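Local coordinates for protein alpha-1,2-mannosidase (Bacteroides thetaiotaomicron, PDB 2WW2) that probably hydrolyses alpha-mannosidic linkages with inversion of configuration, as a calcium-dependent glycoside hydrolase of family GH92, at residues Ile358-Glu369 / Lys403-Ala414. Numbering follows the deposited sequence.
Sequences INAYNESGFMPE and KALEAMIHQTQA
Gln411 of helix 401-413 grips the loop 365-369 after helix 347-364; both helices belong to the GH92 catalytic domain. Its amide bonds both backbone groups of Met367. Gln411 OE1 accepts from Met367 N at 3.1 Å, and Gln411 NE2 donates to Met367 O at 2.9 Å. Both donors stand above the carbonyl planes they reach. The second N-H of Gln411 NE2 goes to Glu369 OE2 at 2.8 Å, on the anti side, tilted from the carboxylate plane. That oxygen also bonds Ser384 OG of helix 383-393. Three bonds thus fix the amide's rotation. With an alanine here the amide is gone, the N and O of the buried Met367 would probably lose these partners, Glu369 OE2 would keep only Ser384 OG of its two, and the loop is likely to shift more freely.

Ser364 holds the start of the loop: its OG accepts from Phe366 N in an ST turn and donates to Ala360 O. The axes of segments 358-364 and 403-413 cross at 64°. Here Tyr361 fits as a knob among Lys403, Glu406, Ala407 and His410. With Tyr361 CG anti to the backbone N (chi1 168°), Ala407 CB sits over the centre of one face of its ring, 3.5 Å from the centroid, a CH-pi contact. Tyr361 OH donates to Glu406 OE2 at 2.7 Å. Lys403 NZ also reaches that oxygen, in a weak bond that is part of a salt bridge. A water donates to Asn362 OD1 at 2.7 Å and accepts from Lys403 NZ at 3.2 Å.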
loop_
_atom_site.group_PDB
_atom_site.type_symbol
_atom_site.label_atom_id
_atom_site.label_comp_id
_atom_site.label_asym_id
_atom_site.label_seq_id
_atom_site.Cartn_x
_atom_site.Cartn_y
_atom_site.Cartn_z
ATOM N N ILE A 358 22.171 -9.740 39.156
ATOM C CA ILE A 358 21.963 -10.484 40.408
ATOM C C ILE A 358 21.799 -9.508 41.590
ATOM O O ILE A 358 20.953 -9.700 42.460
ATOM C CB ILE A 358 23.114 -11.488 40.660
ATOM C CG1 ILE A 358 23.167 -12.499 39.512
ATOM C CG2 ILE A 358 22.940 -12.227 42.010
ATOM C CD1 ILE A 358 21.827 -13.138 39.231
ATOM N N ASN A 359 22.602 -8.449 41.618
ATOM C CA ASN A 359 22.473 -7.459 42.676
ATOM C C ASN A 359 21.060 -6.858 42.677
ATOM O O ASN A 359 20.458 -6.694 43.723
ATOM C CB ASN A 359 23.509 -6.335 42.517
ATOM C CG ASN A 359 24.930 -6.803 42.764
ATOM O OD1 ASN A 359 25.153 -7.841 43.386
ATOM N ND2 ASN A 359 25.904 -6.040 42.269
ATOM N N ALA A 360 20.549 -6.507 41.502
ATOM C CA ALA A 360 19.198 -5.928 41.405
ATOM C C ALA A 360 18.189 -6.932 41.930
ATOM O O ALA A 360 17.232 -6.569 42.641
ATOM C CB ALA A 360 18.879 -5.548 39.932
ATOM N N TYR A 361 18.400 -8.202 41.584
ATOM C CA TYR A 361 17.545 -9.288 42.092
ATOM C C TYR A 361 17.605 -9.365 43.622
ATOM O O TYR A 361 16.567 -9.496 44.284
ATOM C CB TYR A 361 17.941 -10.635 41.462
ATOM C CG TYR A 361 17.325 -11.853 42.125
ATOM C CD1 TYR A 361 16.007 -12.225 41.871
ATOM C CD2 TYR A 361 18.071 -12.640 42.998
ATOM C CE1 TYR A 361 15.452 -13.353 42.483
ATOM C CE2 TYR A 361 17.531 -13.761 43.601
ATOM C CZ TYR A 361 16.225 -14.108 43.345
ATOM O OH TYR A 361 15.709 -15.233 43.950
ATOM N N ASN A 362 18.812 -9.268 44.188
ATOM C CA ASN A 362 18.943 -9.329 45.644
ATOM C C ASN A 362 18.255 -8.125 46.298
ATOM O O ASN A 362 17.624 -8.248 47.341
ATOM C CB ASN A 362 20.420 -9.397 46.074
ATOM C CG ASN A 362 21.053 -10.743 45.769
ATOM O OD1 ASN A 362 20.363 -11.755 45.697
ATOM N ND2 ASN A 362 22.367 -10.761 45.599
ATOM N N GLU A 363 18.376 -6.965 45.660
ATOM C CA GLU A 363 17.843 -5.725 46.212
ATOM C C GLU A 363 16.336 -5.525 46.002
ATOM O O GLU A 363 15.722 -4.727 46.713
ATOM C CB GLU A 363 18.637 -4.530 45.653
ATOM C CG GLU A 363 20.023 -4.451 46.243
ATOM C CD GLU A 363 21.059 -3.858 45.303
ATOM O OE1 GLU A 363 20.712 -3.011 44.451
ATOM O OE2 GLU A 363 22.235 -4.234 45.425
ATOM N N SER A 364 15.734 -6.230 45.048
ATOM C CA SER A 364 14.327 -5.977 44.704
ATOM C C SER A 364 13.427 -7.210 44.639
ATOM O O SER A 364 12.204 -7.084 44.617
ATOM C CB SER A 364 14.232 -5.258 43.351
ATOM O OG SER A 364 14.449 -6.173 42.298
ATOM N N GLY A 365 14.016 -8.394 44.552
ATOM C CA GLY A 365 13.210 -9.617 44.408
ATOM C C GLY A 365 13.054 -10.094 42.969
ATOM O O GLY A 365 12.677 -11.252 42.732
ATOM N N PHE A 366 13.346 -9.213 42.005
ATOM C CA PHE A 366 13.255 -9.581 40.595
ATOM C C PHE A 366 14.480 -9.097 39.835
ATOM O O PHE A 366 15.042 -8.047 40.150
ATOM C CB PHE A 366 12.007 -8.956 39.941
ATOM C CG PHE A 366 10.692 -9.602 40.351
ATOM C CD1 PHE A 366 10.192 -10.690 39.649
ATOM C CD2 PHE A 366 9.944 -9.084 41.400
ATOM C CE1 PHE A 366 8.978 -11.278 39.989
ATOM C CE2 PHE A 366 8.729 -9.663 41.756
ATOM C CZ PHE A 366 8.247 -10.773 41.051
ATOM N N MET A 367 14.866 -9.823 38.795
ATOM C CA MET A 367 15.842 -9.286 37.859
ATOM C C MET A 367 15.176 -8.207 37.014
ATOM O O MET A 367 13.977 -8.278 36.726
ATOM C CB MET A 367 16.396 -10.378 36.944
ATOM C CG MET A 367 17.130 -11.483 37.691
ATOM S SD MET A 367 17.941 -12.630 36.553
ATOM C CE MET A 367 16.535 -13.600 35.998
ATOM N N PRO A 368 15.947 -7.188 36.611
ATOM C CA PRO A 368 15.328 -6.161 35.782
ATOM C C PRO A 368 15.114 -6.644 34.343
ATOM O O PRO A 368 15.798 -7.581 33.897
ATOM C CB PRO A 368 16.353 -5.030 35.797
ATOM C CG PRO A 368 17.678 -5.708 36.050
ATOM C CD PRO A 368 17.372 -6.948 36.862
ATOM N N GLU A 369 14.170 -6.008 33.635
ATOM C CA GLU A 369 13.961 -6.259 32.218
ATOM C C GLU A 369 14.127 -4.915 31.499
ATOM O O GLU A 369 15.012 -4.780 30.664
ATOM C CB GLU A 369 12.600 -6.918 31.943
ATOM C CG GLU A 369 12.398 -8.303 32.601
ATOM C CD GLU A 369 13.336 -9.388 32.083
ATOM O OE1 GLU A 369 14.036 -9.141 31.080
ATOM O OE2 GLU A 369 13.395 -10.494 32.684
ATOM N N LYS A 403 22.690 -19.200 42.789
ATOM C CA LYS A 403 21.932 -17.963 42.983
ATOM C C LYS A 403 21.354 -17.504 41.643
ATOM O O LYS A 403 20.189 -17.082 41.564
ATOM C CB LYS A 403 22.825 -16.871 43.591
ATOM C CG LYS A 403 22.228 -15.458 43.553
ATOM C CD LYS A 403 20.990 -15.320 44.459
ATOM C CE LYS A 403 21.366 -14.979 45.886
ATOM N NZ LYS A 403 20.240 -15.286 46.826
ATOM N N ALA A 404 22.162 -17.583 40.584
ATOM C CA ALA A 404 21.667 -17.188 39.258
ATOM C C ALA A 404 20.506 -18.086 38.827
ATOM O O ALA A 404 19.494 -17.599 38.333
ATOM C CB ALA A 404 22.791 -17.202 38.209
ATOM N N LEU A 405 20.642 -19.397 39.028
ATOM C CA LEU A 405 19.562 -20.301 38.651
ATOM C C LEU A 405 18.266 -19.975 39.410
ATOM O O LEU A 405 17.165 -20.046 38.848
ATOM C CB LEU A 405 19.953 -21.760 38.903
ATOM C CG LEU A 405 18.871 -22.775 38.493
ATOM C CD1 LEU A 405 18.431 -22.593 37.033
ATOM C CD2 LEU A 405 19.346 -24.202 38.734
ATOM N N GLU A 406 18.403 -19.664 40.702
ATOM C CA GLU A 406 17.247 -19.366 41.549
ATOM C C GLU A 406 16.535 -18.124 41.023
ATOM O O GLU A 406 15.306 -18.100 40.906
ATOM C CB GLU A 406 17.710 -19.151 42.988
ATOM C CG GLU A 406 16.694 -18.517 43.917
ATOM C CD GLU A 406 17.342 -18.003 45.211
ATOM O OE1 GLU A 406 17.788 -18.837 46.016
ATOM O OE2 GLU A 406 17.403 -16.770 45.420
ATOM N N ALA A 407 17.326 -17.106 40.691
ATOM C CA ALA A 407 16.806 -15.861 40.151
ATOM C C ALA A 407 16.078 -16.090 38.822
ATOM O O ALA A 407 15.011 -15.517 38.584
ATOM C CB ALA A 407 17.962 -14.851 39.959
ATOM N N MET A 408 16.664 -16.922 37.960
ATOM C CA MET A 408 16.089 -17.220 36.645
ATOM C C MET A 408 14.745 -17.912 36.788
ATOM O O MET A 408 13.766 -17.533 36.149
ATOM C CB MET A 408 17.014 -18.154 35.858
ATOM C CG MET A 408 18.278 -17.499 35.330
ATOM S SD MET A 408 19.337 -18.798 34.655
ATOM C CE MET A 408 20.870 -17.867 34.550
ATOM N N ILE A 409 14.713 -18.953 37.615
ATOM C CA ILE A 409 13.485 -19.679 37.835
ATOM C C ILE A 409 12.407 -18.760 38.426
ATOM O O ILE A 409 11.235 -18.829 38.023
ATOM C CB ILE A 409 13.705 -20.907 38.765
ATOM C CG1 ILE A 409 14.572 -21.949 38.052
ATOM C CG2 ILE A 409 12.368 -21.525 39.154
ATOM C CD1 ILE A 409 15.022 -23.079 38.947
ATOM N N HIS A 410 12.785 -17.922 39.391
ATOM C CA HIS A 410 11.811 -17.025 40.030
ATOM C C HIS A 410 11.221 -16.043 39.013
ATOM O O HIS A 410 10.027 -15.733 39.027
ATOM C CB HIS A 410 12.443 -16.274 41.207
ATOM C CG HIS A 410 11.577 -15.192 41.768
ATOM N ND1 HIS A 410 10.541 -15.437 42.648
ATOM C CD2 HIS A 410 11.592 -13.854 41.568
ATOM C CE1 HIS A 410 9.955 -14.294 42.962
ATOM N NE2 HIS A 410 10.576 -13.320 42.317
ATOM N N GLN A 411 12.067 -15.573 38.109
ATOM C CA GLN A 411 11.638 -14.651 37.066
ATOM C C GLN A 411 10.528 -15.273 36.193
ATOM O O GLN A 411 9.706 -14.559 35.611
ATOM C CB GLN A 411 12.847 -14.244 36.207
ATOM C CG GLN A 411 12.635 -12.996 35.338
ATOM C CD GLN A 411 12.752 -11.702 36.127
ATOM O OE1 GLN A 411 12.853 -11.713 37.361
ATOM N NE2 GLN A 411 12.758 -10.573 35.414
ATOM N N THR A 412 10.495 -16.598 36.108
ATOM C CA THR A 412 9.507 -17.275 35.275
ATOM C C THR A 412 8.331 -17.795 36.098
ATOM O O THR A 412 7.364 -18.295 35.533
ATOM C CB THR A 412 10.113 -18.504 34.568
ATOM O OG1 THR A 412 10.366 -19.529 35.545
ATOM C CG2 THR A 412 11.416 -18.148 33.848
ATOM N N GLN A 413 8.423 -17.706 37.422
ATOM C CA GLN A 413 7.408 -18.302 38.295
ATOM C C GLN A 413 6.753 -17.277 39.214
ATOM O O GLN A 413 6.085 -17.637 40.194
ATOM C CB GLN A 413 8.029 -19.415 39.134
ATOM C CG GLN A 413 8.523 -20.572 38.282
ATOM C CD GLN A 413 7.385 -21.348 37.641
ATOM O OE1 GLN A 413 7.256 -21.408 36.413
ATOM N NE2 GLN A 413 6.548 -21.932 38.467
ATOM N N ALA A 414 6.952 -16.003 38.889
ATOM C CA ALA A 414 6.351 -14.907 39.634
ATOM C C ALA A 414 6.294 -13.668 38.745
ATOM O O ALA A 414 6.942 -13.604 37.707
ATOM C CB ALA A 414 7.157 -14.598 40.891
HETATM O O HOH W 1 18.156 -12.817 46.890
#